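Local coordinates for Rho GTPase-activating protein 15 (Homo sapiens, PDB 3BYI) that switches off Rho-type GTPases, RAC1 among them, by stimulating GTP hydrolysis to the GDP-bound state; this piece is its Rho-GAP domain, at residues D145-K148 / V149-H153; L139-P142 / N143-T146; S33-W37 / F38-C42; Q196-I199 / A200-M203. One frame throughout, in Å; residues are numbered along the deposited sequence.

Contact 1: residues D145-K148 / V149-H153; sequences DTMK and VLFGH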
ATOM      1  N   ASP A 145       3.430   5.546  10.079  1.00 42.83           N
ATOM      2  CA  ASP A 145       3.140   4.276  10.717  1.00 42.83           C
ATOM      3  C   ASP A 145       2.648   3.207   9.742  1.00 42.38           C
ATOM      4  O   ASP A 145       2.953   2.027   9.911  1.00 38.73           O
ATOM      5  CB  ASP A 145       2.115   4.430  11.835  1.00 44.22           C
ATOM      6  CG  ASP A 145       2.637   5.210  13.004  1.00 43.38           C
ATOM      7  OD1 ASP A 145       3.848   5.549  13.049  1.00 44.79           O
ATOM      8  OD2 ASP A 145       1.807   5.503  13.881  1.00 48.20           O
ATOM      9  N   THR A 146       1.862   3.620   8.755  1.00 42.68           N
ATOM     10  CA  THR A 146       1.417   2.706   7.687  1.00 42.98           C
ATOM     11  C   THR A 146       2.601   2.253   6.761  1.00 44.99           C
ATOM     12  O   THR A 146       2.692   1.081   6.356  1.00 44.77           O
ATOM     13  CB  THR A 146       0.258   3.361   6.921  1.00 39.19           C
ATOM     14  OG1 THR A 146      -0.779   3.602   7.860  1.00 43.49           O
ATOM     15  CG2 THR A 146      -0.320   2.492   5.759  1.00 39.96           C
ATOM     16  N   MET A 147       3.512   3.175   6.452  1.00 46.89           N
ATOM     17  CA  MET A 147       4.745   2.805   5.756  1.00 47.16           C
ATOM     18  C   MET A 147       5.549   1.798   6.531  1.00 45.28           C
ATOM     19  O   MET A 147       6.038   0.829   5.970  1.00 46.67           O
ATOM     20  CB  MET A 147       5.643   4.030   5.528  1.00 47.30           C
ATOM     21  CG  MET A 147       5.182   4.918   4.388  1.00 45.40           C
ATOM     22  SD  MET A 147       6.307   6.263   4.175  1.00 47.40           S
ATOM     23  CE  MET A 147       5.292   7.417   3.223  1.00 40.20           C
ATOM     24  N   LYS A 148       5.722   2.031   7.825  1.00 44.87           N
ATOM     25  CA  LYS A 148       6.498   1.093   8.647  1.00 45.48           C
ATOM     26  C   LYS A 148       5.894  -0.309   8.635  1.00 44.94           C
ATOM     27  O   LYS A 148       6.590  -1.290   8.414  1.00 45.53           O
ATOM     28  CB  LYS A 148       6.604   1.586  10.075  1.00 47.02           C
ATOM     29  CG  LYS A 148       7.583   0.782  10.917  1.00 43.12           C
ATOM     30  CD  LYS A 148       7.681   1.296  12.320  1.00 48.24           C
ATOM     31  CE  LYS A 148       8.726   0.499  13.131  1.00 52.78           C
ATOM     32  NZ  LYS A 148       9.295   1.370  14.222  1.00 52.76           N
ATOM     33  N   VAL A 149       4.591  -0.393   8.868  1.00 44.59           N
ATOM     34  CA  VAL A 149       3.901  -1.673   8.874  1.00 43.81           C
ATOM     35  C   VAL A 149       3.996  -2.358   7.472  1.00 44.60           C
ATOM     36  O   VAL A 149       4.327  -3.542   7.379  1.00 46.55           O
ATOM     37  CB  VAL A 149       2.431  -1.490   9.390  1.00 43.27           C
ATOM     38  CG1 VAL A 149       1.557  -2.651   9.035  1.00 45.34           C
ATOM     39  CG2 VAL A 149       2.397  -1.266  10.915  1.00 43.05           C
ATOM     40  N   LEU A 150       3.720  -1.626   6.396  1.00 45.00           N
ATOM     41  CA  LEU A 150       3.755  -2.219   5.067  1.00 44.60           C
ATOM     42  C   LEU A 150       5.186  -2.628   4.651  1.00 43.48           C
ATOM     43  O   LEU A 150       5.422  -3.747   4.262  1.00 46.19           O
ATOM     44  CB  LEU A 150       3.121  -1.280   4.039  1.00 45.20           C
ATOM     45  CG  LEU A 150       3.149  -1.756   2.586  1.00 45.49           C
ATOM     46  CD1 LEU A 150       2.278  -2.981   2.338  1.00 37.99           C
ATOM     47  CD2 LEU A 150       2.762  -0.615   1.712  1.00 36.31           C
ATOM     48  N   PHE A 151       6.147  -1.724   4.728  1.00 45.47           N
ATOM     49  CA  PHE A 151       7.520  -2.081   4.378  1.00 44.51           C
ATOM     50  C   PHE A 151       8.114  -3.175   5.283  1.00 43.69           C
ATOM     51  O   PHE A 151       8.861  -4.017   4.823  1.00 43.44           O
ATOM     52  CB  PHE A 151       8.399  -0.834   4.327  1.00 46.04           C
ATOM     53  CG  PHE A 151       8.110   0.024   3.128  1.00 47.02           C
ATOM     54  CD1 PHE A 151       7.527   1.275   3.261  1.00 48.21           C
ATOM     55  CD2 PHE A 151       8.395  -0.450   1.861  1.00 48.86           C
ATOM     56  CE1 PHE A 151       7.240   2.045   2.156  1.00 46.05           C
ATOM     57  CE2 PHE A 151       8.099   0.299   0.743  1.00 52.42           C
ATOM     58  CZ  PHE A 151       7.515   1.553   0.894  1.00 44.11           C
ATOM     59  N   GLY A 152       7.774  -3.153   6.561  1.00 41.38           N
ATOM     60  CA  GLY A 152       8.219  -4.190   7.501  1.00 42.46           C
ATOM     61  C   GLY A 152       7.719  -5.555   7.049  1.00 44.58           C
ATOM     62  O   GLY A 152       8.456  -6.512   7.044  1.00 44.02           O
ATOM     63  N   HIS A 153       6.447  -5.613   6.655  1.00 44.09           N
ATOM     64  CA  HIS A 153       5.854  -6.802   6.053  1.00 44.38           C
ATOM     65  C   HIS A 153       6.577  -7.249   4.788  1.00 44.08           C
ATOM     66  O   HIS A 153       6.796  -8.447   4.554  1.00 41.94           O
ATOM     67  CB  HIS A 153       4.380  -6.492   5.709  1.00 45.67           C
ATOM     68  CG  HIS A 153       3.715  -7.519   4.840  1.00 45.05           C
ATOM     69  ND1 HIS A 153       3.538  -8.834   5.225  1.00 49.21           N
ATOM     70  CD2 HIS A 153       3.171  -7.417   3.612  1.00 39.69           C
ATOM     71  CE1 HIS A 153       2.906  -9.494   4.268  1.00 41.43           C
ATOM     72  NE2 HIS A 153       2.679  -8.658   3.272  1.00 42.82           N
TER
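M147 and F151 stand one turn apart on helix 141-159. Their side chains lie side by side and point the same way. M147 CB comes to 4.0 Å from F151 CD1, and M147 CG touches the ring at CE1, 4.2 Å away. The methionine has CG anti to its own carbonyl carbon (chi1 -77°). Beyond CG the chain is extended, which carries SD and CE past the ring edge and away from it. F151 CD1 also packs against the backbone, 3.1 Å from M147 O. That same oxygen accepts the hydrogen bond from F151 N at 2.8 Å. This is one of four i to i+4 bonds that join 145-148 to 149-153, the regular pattern of an alpha-helix. The helix belongs to the all-helical RhoGAP fold, and its sides face different neighbours. M147 and F151 both touch M203 of helix 189-205, while L150 and F151 meet L179 of helix 168-180. V149 turns to I43 of helix 37-49, and its CG2 lies 3.5 Å from D145 O, one turn back. K148 has CG anti to the backbone N (chi1 -170°) and stretches out straight. Its NZ is hydrogen-bonded to the F211 carbonyl.

Contact 2: residues L139-P142 / N143-T146; sequences LPPP and NRDT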
ATOM      1  N   LEU A 139       6.574  13.037   8.343  1.00 43.66           N
ATOM      2  CA  LEU A 139       5.243  12.663   7.841  1.00 43.46           C
ATOM      3  C   LEU A 139       4.135  12.694   8.899  1.00 43.65           C
ATOM      4  O   LEU A 139       4.401  12.594  10.099  1.00 44.41           O
ATOM      5  CB  LEU A 139       5.276  11.278   7.245  1.00 41.88           C
ATOM      6  CG  LEU A 139       5.995  11.062   5.933  1.00 44.51           C
ATOM      7  CD1 LEU A 139       6.328   9.581   5.833  1.00 37.83           C
ATOM      8  CD2 LEU A 139       5.149  11.549   4.751  1.00 39.54           C
ATOM      9  N   PRO A 140       2.875  12.807   8.458  1.00 44.01           N
ATOM     10  CA  PRO A 140       1.807  12.673   9.427  1.00 44.16           C
ATOM     11  C   PRO A 140       1.827  11.231   9.960  1.00 43.20           C
ATOM     12  O   PRO A 140       2.102  10.289   9.209  1.00 41.17           O
ATOM     13  CB  PRO A 140       0.546  12.949   8.604  1.00 44.98           C
ATOM     14  CG  PRO A 140       1.010  13.569   7.353  1.00 42.16           C
ATOM     15  CD  PRO A 140       2.346  13.007   7.100  1.00 44.58           C
ATOM     16  N   PRO A 141       1.585  11.052  11.256  1.00 42.10           N
ATOM     17  CA  PRO A 141       1.770   9.690  11.793  1.00 43.67           C
ATOM     18  C   PRO A 141       1.054   8.547  11.035  1.00 42.25           C
ATOM     19  O   PRO A 141       1.589   7.451  10.970  1.00 43.61           O
ATOM     20  CB  PRO A 141       1.255   9.804  13.237  1.00 41.99           C
ATOM     21  CG  PRO A 141       1.354  11.272  13.557  1.00 42.68           C
ATOM     22  CD  PRO A 141       1.162  12.015  12.284  1.00 43.87           C
ATOM     23  N   PRO A 142      -0.161   8.786  10.506  1.00 42.43           N
ATOM     24  CA  PRO A 142      -0.728   7.697   9.714  1.00 43.33           C
ATOM     25  C   PRO A 142       0.102   7.276   8.524  1.00 43.01           C
ATOM     26  O   PRO A 142       0.120   6.099   8.198  1.00 43.99           O
ATOM     27  CB  PRO A 142      -2.097   8.252   9.272  1.00 45.08           C
ATOM     28  CG  PRO A 142      -2.404   9.330  10.252  1.00 40.09           C
ATOM     29  CD  PRO A 142      -1.091   9.924  10.616  1.00 40.74           C
ATOM     30  N   ASN A 143       0.803   8.208   7.888  1.00 44.52           N
ATOM     31  CA  ASN A 143       1.606   7.871   6.688  1.00 44.15           C
ATOM     32  C   ASN A 143       2.890   7.150   7.087  1.00 40.40           C
ATOM     33  O   ASN A 143       3.220   6.139   6.534  1.00 40.15           O
ATOM     34  CB  ASN A 143       1.915   9.136   5.853  1.00 42.36           C
ATOM     35  CG  ASN A 143       0.663   9.873   5.421  1.00 45.94           C
ATOM     36  OD1 ASN A 143      -0.024  10.490   6.238  1.00 39.99           O
ATOM     37  ND2 ASN A 143       0.360   9.816   4.127  1.00 40.10           N
ATOM     38  N   ARG A 144       3.589   7.691   8.074  1.00 42.97           N
ATOM     39  CA  ARG A 144       4.761   7.046   8.642  1.00 42.60           C
ATOM     40  C   ARG A 144       4.449   5.652   9.218  1.00 43.97           C
ATOM     41  O   ARG A 144       5.166   4.710   8.957  1.00 44.91           O
ATOM     42  CB  ARG A 144       5.337   7.912   9.763  1.00 43.81           C
ATOM     43  CG  ARG A 144       6.431   7.173  10.560  1.00 49.12           C
ATOM     44  CD  ARG A 144       7.217   8.064  11.492  1.00 45.25           C
ATOM     45  NE  ARG A 144       6.362   8.645  12.495  1.00 47.91           N
ATOM     46  CZ  ARG A 144       5.874   9.883  12.467  1.00 56.75           C
ATOM     47  NH1 ARG A 144       6.142  10.736  11.479  1.00 53.40           N
ATOM     48  NH2 ARG A 144       5.102  10.265  13.452  1.00 47.78           N
ATOM     49  N   ASP A 145       3.430   5.546  10.079  1.00 42.83           N
ATOM     50  CA  ASP A 145       3.140   4.276  10.717  1.00 42.83           C
ATOM     51  C   ASP A 145       2.648   3.207   9.742  1.00 42.38           C
ATOM     52  O   ASP A 145       2.953   2.027   9.911  1.00 38.73           O
ATOM     53  CB  ASP A 145       2.115   4.430  11.835  1.00 44.22           C
ATOM     54  CG  ASP A 145       2.637   5.210  13.004  1.00 43.38           C
ATOM     55  OD1 ASP A 145       3.848   5.549  13.049  1.00 44.79           O
ATOM     56  OD2 ASP A 145       1.807   5.503  13.881  1.00 48.20           O
ATOM     57  N   THR A 146       1.862   3.620   8.755  1.00 42.68           N
ATOM     58  CA  THR A 146       1.417   2.706   7.687  1.00 42.98           C
ATOM     59  C   THR A 146       2.601   2.253   6.761  1.00 44.99           C
ATOM     60  O   THR A 146       2.692   1.081   6.356  1.00 44.77           O
ATOM     61  CB  THR A 146       0.258   3.361   6.921  1.00 39.19           C
ATOM     62  OG1 THR A 146      -0.779   3.602   7.860  1.00 43.49           O
ATOM     63  CG2 THR A 146      -0.320   2.492   5.759  1.00 39.96           C
TER
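P140 O is gripped by two backbone N-H groups of the first helical turn. R144 N reaches it at 3.2 Å in a nearly straight bond, tilted 17° from the carbonyl plane. N143 N comes at 2.8 Å, but from above that plane and with a more bent bond. P141 O accepts from D145 N at 2.8 Å, and P142 O from T146 N. T146 OG1 also lies close to P142 O, with T34 O as another possible acceptor. R144 folds back over the start of the helix. The bend at chi3 (62°) brings its guanidinium above P141, which lies against one face, with CA 3.8 Å from NH2. NH1 makes a weak hydrogen bond to L139 O at 2.9 Å and has a second carbonyl partner in V136. N143 crosses the P140 ring obliquely, its OD1 3.4 Å from P140 CG. That oxygen is hydrogen-bonded to H25, and N143 ND2 to the L107 carbonyl, so both ends of this buried amide are satisfied. L139 CD2 packs on N143 CB at 4.2 Å from a roughly perpendicular direction. P140 holds the N-cap position of helix 141-159. The nitrogens at a helix start have no carbonyl of the helix to bond to, so the missing N-H of proline costs nothing there. The result is a proline-rich helix start, which leads from helix 125-138 into helix 141-159 of the RhoGAP domain.

Contact 3: residues S33-W37 / F38-C42; sequences STVPW and FVKQC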
ATOM      1  N   SER A  33      -6.728   5.247  14.918  1.00 46.56           N
ATOM      2  CA  SER A  33      -5.522   4.462  14.593  1.00 47.49           C
ATOM      3  C   SER A  33      -4.536   5.340  13.809  1.00 45.01           C
ATOM      4  O   SER A  33      -4.851   6.468  13.455  1.00 43.06           O
ATOM      5  CB  SER A  33      -5.890   3.227  13.758  1.00 47.59           C
ATOM      6  OG  SER A  33      -6.356   3.562  12.458  1.00 48.53           O
ATOM      7  N   THR A  34      -3.333   4.833  13.593  1.00 44.21           N
ATOM      8  CA  THR A  34      -2.409   5.395  12.610  1.00 41.94           C
ATOM      9  C   THR A  34      -2.128   4.390  11.510  1.00 43.84           C
ATOM     10  O   THR A  34      -1.411   4.684  10.551  1.00 45.58           O
ATOM     11  CB  THR A  34      -1.135   5.911  13.301  1.00 42.96           C
ATOM     12  OG1 THR A  34      -0.548   4.864  14.070  1.00 45.23           O
ATOM     13  CG2 THR A  34      -1.490   7.100  14.289  1.00 38.97           C
ATOM     14  N   VAL A  35      -2.688   3.185  11.646  1.00 43.79           N
ATOM     15  CA  VAL A  35      -2.672   2.207  10.578  1.00 43.15           C
ATOM     16  C   VAL A  35      -4.064   1.619  10.386  1.00 43.39           C
ATOM     17  O   VAL A  35      -4.642   1.116  11.329  1.00 44.57           O
ATOM     18  CB  VAL A  35      -1.693   1.044  10.869  1.00 45.27           C
ATOM     19  CG1 VAL A  35      -1.568   0.180   9.640  1.00 37.82           C
ATOM     20  CG2 VAL A  35      -0.334   1.575  11.303  1.00 39.67           C
ATOM     21  N   PRO A  36      -4.612   1.689   9.167  1.00 44.25           N
ATOM     22  CA  PRO A  36      -5.930   1.107   8.979  1.00 45.50           C
ATOM     23  C   PRO A  36      -6.010  -0.386   9.287  1.00 45.70           C
ATOM     24  O   PRO A  36      -5.164  -1.172   8.879  1.00 46.94           O
ATOM     25  CB  PRO A  36      -6.220   1.344   7.492  1.00 45.06           C
ATOM     26  CG  PRO A  36      -5.338   2.464   7.104  1.00 49.34           C
ATOM     27  CD  PRO A  36      -4.107   2.317   7.935  1.00 43.85           C
ATOM     28  N   TRP A  37      -7.051  -0.762  10.000  1.00 48.78           N
ATOM     29  CA  TRP A  37      -7.342  -2.168  10.281  1.00 49.18           C
ATOM     30  C   TRP A  37      -7.303  -3.048   9.036  1.00 46.74           C
ATOM     31  O   TRP A  37      -6.834  -4.169   9.113  1.00 46.14           O
ATOM     32  CB  TRP A  37      -8.710  -2.332  10.955  1.00 50.93           C
ATOM     33  CG  TRP A  37      -8.607  -2.026  12.365  1.00 56.29           C
ATOM     34  CD1 TRP A  37      -9.079  -0.924  13.006  1.00 60.45           C
ATOM     35  CD2 TRP A  37      -7.912  -2.791  13.329  1.00 59.29           C
ATOM     36  NE1 TRP A  37      -8.727  -0.966  14.320  1.00 56.16           N
ATOM     37  CE2 TRP A  37      -8.017  -2.111  14.552  1.00 58.77           C
ATOM     38  CE3 TRP A  37      -7.214  -4.000  13.279  1.00 58.16           C
ATOM     39  CZ2 TRP A  37      -7.479  -2.616  15.738  1.00 64.95           C
ATOM     40  CZ3 TRP A  37      -6.657  -4.490  14.430  1.00 63.48           C
ATOM     41  CH2 TRP A  37      -6.787  -3.800  15.654  1.00 65.50           C
ATOM     42  N   PHE A  38      -7.828  -2.563   7.909  1.00 44.70           N
ATOM     43  CA  PHE A  38      -7.886  -3.392   6.708  1.00 46.47           C
ATOM     44  C   PHE A  38      -6.477  -3.731   6.202  1.00 46.59           C
ATOM     45  O   PHE A  38      -6.238  -4.828   5.724  1.00 44.37           O
ATOM     46  CB  PHE A  38      -8.684  -2.738   5.586  1.00 46.88           C
ATOM     47  CG  PHE A  38      -8.736  -3.583   4.313  1.00 45.50           C
ATOM     48  CD1 PHE A  38      -9.408  -4.795   4.292  1.00 46.34           C
ATOM     49  CD2 PHE A  38      -8.118  -3.158   3.143  1.00 42.02           C
ATOM     50  CE1 PHE A  38      -9.502  -5.547   3.103  1.00 47.88           C
ATOM     51  CE2 PHE A  38      -8.181  -3.911   2.007  1.00 41.84           C
ATOM     52  CZ  PHE A  38      -8.886  -5.098   1.979  1.00 44.40           C
ATOM     53  N   VAL A  39      -5.562  -2.762   6.320  1.00 46.41           N
ATOM     54  CA  VAL A  39      -4.182  -2.961   5.963  1.00 44.08           C
ATOM     55  C   VAL A  39      -3.528  -4.045   6.862  1.00 44.24           C
ATOM     56  O   VAL A  39      -2.790  -4.904   6.396  1.00 43.52           O
ATOM     57  CB  VAL A  39      -3.380  -1.621   6.017  1.00 42.49           C
ATOM     58  CG1 VAL A  39      -1.836  -1.872   5.875  1.00 42.00           C
ATOM     59  CG2 VAL A  39      -3.899  -0.628   4.949  1.00 41.98           C
ATOM     60  N   LYS A  40      -3.802  -3.993   8.159  1.00 46.77           N
ATOM     61  CA  LYS A  40      -3.231  -4.963   9.064  1.00 45.61           C
ATOM     62  C   LYS A  40      -3.858  -6.356   8.867  1.00 45.80           C
ATOM     63  O   LYS A  40      -3.181  -7.378   9.000  1.00 45.82           O
ATOM     64  CB  LYS A  40      -3.323  -4.468  10.490  1.00 47.57           C
ATOM     65  CG  LYS A  40      -2.489  -3.218  10.755  1.00 47.79           C
ATOM     66  CD  LYS A  40      -2.458  -2.828  12.271  1.00 49.32           C
ATOM     67  CE  LYS A  40      -3.770  -2.351  12.795  1.00 52.81           C
ATOM     68  NZ  LYS A  40      -3.668  -1.833  14.216  1.00 50.91           N
ATOM     69  N   GLN A  41      -5.148  -6.409   8.552  1.00 46.69           N
ATOM     70  CA  GLN A  41      -5.798  -7.681   8.243  1.00 46.73           C
ATOM     71  C   GLN A  41      -5.202  -8.373   7.022  1.00 44.77           C
ATOM     72  O   GLN A  41      -5.069  -9.593   7.004  1.00 44.57           O
ATOM     73  CB  GLN A  41      -7.257  -7.488   7.908  1.00 45.62           C
ATOM     74  CG  GLN A  41      -8.147  -7.695   9.024  1.00 55.61           C
ATOM     75  CD  GLN A  41      -9.555  -7.903   8.572  1.00 59.80           C
ATOM     76  OE1 GLN A  41     -10.198  -6.971   8.098  1.00 58.35           O
ATOM     77  NE2 GLN A  41     -10.055  -9.140   8.725  1.00 51.57           N
ATOM     78  N   CYS A  42      -4.976  -7.594   5.969  1.00 47.12           N
ATOM     79  CA  CYS A  42      -4.441  -8.121   4.731  1.00 45.42           C
ATOM     80  C   CYS A  42      -3.035  -8.630   4.921  1.00 43.36           C
ATOM     81  O   CYS A  42      -2.722  -9.737   4.533  1.00 46.37           O
ATOM     82  CB  CYS A  42      -4.471  -7.046   3.635  1.00 49.27           C
ATOM     83  SG  CYS A  42      -6.136  -6.811   2.935  1.00 42.37           S
TER
HETATM   84  O   HOH W   1      -5.715  -0.048  13.326  1.00 37.87           O
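K40 folds back across the start of its helix and sets its ammonium over the indole of W37. NZ is 4.0 Å from the centre of the six-membered ring and only 11° off its normal, a cation-pi contact over the face. K40 CE lies over the same face and adds a CH-pi contact. The bend at chi3 (-68°) turns the end of the chain toward the ring. NZ also donates to a water at 2.9 Å. This water in turn donates to V35 O, so it bridges the lysine to the loop before the helix. The same water lies over the W37 ring plane, toward its rim. Lower down the lysine, CG packs on V35 CG1 at 3.7 Å. The backbone is satisfied in helical fashion. P36 O accepts from K40 N at 3.2 Å in the carbonyl plane, and W37 O accepts from Q41 N at 2.9 Å. W37 N, at the helix start, bonds instead to the carboxylate of E31. The side-chain amide of Q41 donates through NE2 to the L79 carbonyl. On the buried side P36 and V39 lie side by side, with P36 CB 4.0 Å from V39 CG2, and both touch F99 of helix 89-102. P36 is the N-cap residue of helix 37-49, so this is a helix N-terminus in the RhoGAP domain, with a lysine-tryptophan cation-pi pair across its first turn.

Contact 4: residues Q196-I199 / A200-M203; sequences QNQI and AELM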
ATOM      1  N   GLN A 196      10.292   6.712  -8.250  1.00 44.19           N
ATOM      2  CA  GLN A 196       9.436   6.102  -7.281  1.00 43.35           C
ATOM      3  C   GLN A 196       9.803   4.651  -6.963  1.00 43.98           C
ATOM      4  O   GLN A 196       9.737   4.239  -5.804  1.00 43.61           O
ATOM      5  CB  GLN A 196       7.992   6.217  -7.710  1.00 46.27           C
ATOM      6  CG  GLN A 196       7.594   5.420  -8.907  1.00 44.39           C
ATOM      7  CD  GLN A 196       6.218   5.830  -9.372  1.00 50.09           C
ATOM      8  OE1 GLN A 196       5.552   6.618  -8.708  1.00 53.83           O
ATOM      9  NE2 GLN A 196       5.778   5.299 -10.497  1.00 42.12           N
ATOM     10  N   ASN A 197      10.206   3.885  -7.970  1.00 43.05           N
ATOM     11  CA  ASN A 197      10.676   2.527  -7.743  1.00 42.79           C
ATOM     12  C   ASN A 197      11.974   2.491  -6.908  1.00 42.76           C
ATOM     13  O   ASN A 197      12.156   1.619  -6.056  1.00 40.54           O
ATOM     14  CB  ASN A 197      10.912   1.837  -9.078  1.00 43.42           C
ATOM     15  CG  ASN A 197       9.617   1.581  -9.806  1.00 48.20           C
ATOM     16  OD1 ASN A 197       8.586   2.073  -9.391  1.00 42.73           O
ATOM     17  ND2 ASN A 197       9.662   0.827 -10.894  1.00 35.99           N
ATOM     18  N   GLN A 198      12.865   3.445  -7.148  1.00 42.91           N
ATOM     19  CA  GLN A 198      14.078   3.528  -6.367  1.00 41.86           C
ATOM     20  C   GLN A 198      13.794   3.891  -4.925  1.00 40.56           C
ATOM     21  O   GLN A 198      14.460   3.380  -4.031  1.00 41.60           O
ATOM     22  CB  GLN A 198      15.069   4.519  -6.970  1.00 39.92           C
ATOM     23  CG  GLN A 198      15.808   3.976  -8.201  1.00 39.74           C
ATOM     24  CD  GLN A 198      16.469   2.656  -7.948  1.00 48.17           C
ATOM     25  OE1 GLN A 198      16.009   1.607  -8.433  1.00 44.11           O
ATOM     26  NE2 GLN A 198      17.546   2.686  -7.156  1.00 36.30           N
ATOM     27  N   ILE A 199      12.825   4.777  -4.693  1.00 41.26           N
ATOM     28  CA  ILE A 199      12.446   5.158  -3.330  1.00 40.08           C
ATOM     29  C   ILE A 199      11.841   3.961  -2.623  1.00 43.75           C
ATOM     30  O   ILE A 199      12.165   3.674  -1.467  1.00 43.29           O
ATOM     31  CB  ILE A 199      11.421   6.330  -3.274  1.00 38.25           C
ATOM     32  CG1 ILE A 199      12.049   7.646  -3.773  1.00 40.83           C
ATOM     33  CG2 ILE A 199      10.930   6.518  -1.846  1.00 39.76           C
ATOM     34  CD1 ILE A 199      11.075   8.613  -4.383  1.00 42.83           C
ATOM     35  N   ALA A 200      10.945   3.250  -3.315  1.00 42.70           N
ATOM     36  CA  ALA A 200      10.353   2.053  -2.706  1.00 41.57           C
ATOM     37  C   ALA A 200      11.407   0.985  -2.405  1.00 40.34           C
ATOM     38  O   ALA A 200      11.369   0.381  -1.349  1.00 42.17           O
ATOM     39  CB  ALA A 200       9.205   1.489  -3.547  1.00 34.91           C
ATOM     40  N   GLU A 201      12.333   0.742  -3.331  1.00 40.88           N
ATOM     41  CA  GLU A 201      13.427  -0.197  -3.102  1.00 40.79           C
ATOM     42  C   GLU A 201      14.267   0.161  -1.868  1.00 42.74           C
ATOM     43  O   GLU A 201      14.638  -0.723  -1.079  1.00 44.99           O
ATOM     44  CB  GLU A 201      14.339  -0.272  -4.335  1.00 40.82           C
ATOM     45  CG  GLU A 201      13.771  -1.065  -5.460  1.00 44.83           C
ATOM     46  CD  GLU A 201      14.772  -1.401  -6.546  1.00 44.53           C
ATOM     47  OE1 GLU A 201      15.948  -1.658  -6.242  1.00 44.20           O
ATOM     48  OE2 GLU A 201      14.357  -1.410  -7.720  1.00 43.81           O
ATOM     49  N   LEU A 202      14.579   1.447  -1.693  1.00 41.88           N
ATOM     50  CA  LEU A 202      15.395   1.859  -0.540  1.00 40.95           C
ATOM     51  C   LEU A 202      14.646   1.678   0.781  1.00 42.92           C
ATOM     52  O   LEU A 202      15.251   1.265   1.801  1.00 40.18           O
ATOM     53  CB  LEU A 202      15.834   3.316  -0.638  1.00 41.35           C
ATOM     54  CG  LEU A 202      16.832   3.787   0.434  1.00 43.51           C
ATOM     55  CD1 LEU A 202      18.193   3.025   0.317  1.00 47.23           C
ATOM     56  CD2 LEU A 202      17.015   5.253   0.305  1.00 40.48           C
ATOM     57  N   MET A 203      13.347   1.997   0.777  1.00 41.09           N
ATOM     58  CA  MET A 203      12.553   1.851   1.986  1.00 45.08           C
ATOM     59  C   MET A 203      12.458   0.383   2.395  1.00 44.82           C
ATOM     60  O   MET A 203      12.368   0.039   3.576  1.00 44.92           O
ATOM     61  CB  MET A 203      11.137   2.402   1.809  1.00 48.18           C
ATOM     62  CG  MET A 203      11.049   3.854   1.361  1.00 57.89           C
ATOM     63  SD  MET A 203      11.111   5.037   2.678  1.00 67.49           S
ATOM     64  CE  MET A 203       9.612   4.625   3.540  1.00 63.12           C
TER
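I199 and M203 form the tightly packed side of this stretch of helix 189-205. They lie side by side and point the same way, with I199 CG2 4.2 Å from M203 CG. M203 CG also sits 3.0 Å from I199 O, close over the backbone. Its chain then bends at both chi2 (-86°) and chi3, which folds the thioether end. Other helices close around this side: I199 touches F116 and I120 of helix 110-120 and L180 of helix 168-180, L202 packs on helices 110-120 and 125-138, and M203 meets V132 of helix 125-138. The segment is thus a core element of the helical RhoGAP bundle, in plain alpha-helical form. A200 N bonds to Q196 O at 2.9 Å, and M203 N to I199 O at 3.0 Å. A200 CB rests 3.6 Å from Q196 O. The buried amide of Q196 is satisfied at both ends, NE2 by E183 and OE1 by the backbone N of A182. The other side is looser and holds Q198 and E201. Q198 is exposed. Its chain bends at chi2 (-53°), which brings the amide back toward E201. The amide and the carboxylate are turned 71° from each other. Q198 OE1 approaches E201 OE2 to 3.5 Å, two oxygens with no bond between them. The carboxylate is instead held through OE1 by Q169 NE2. E201 CG lies 3.2 Å from N197 O, so the start of this side chain still hugs the helix.

How the contacts relate
Contact 2 is the start of helix 141-159, with the two residues before it. Contact 1 is the next part of that helix; they share D145 and T146. They also meet through M147 CE and L139 CD1, 3.5 Å apart. Contact 3 approaches through T34, whose OG1 lies 2.4 Å from D145 OD2, unusually short, probably a hydrogen bond. Contact 4 packs from helix 189-205, with M203 CE 3.7 Å from M147 SD and 3.8 Å from F151 CE1. Contact 1 therefore lies between contacts 3 and 4, whose centres are about 22 Å apart. R58, the predicted arginine finger, is about 12 Å from N197 of contact 4, side chain to side chain; contacts 1 to 3 lie away from it.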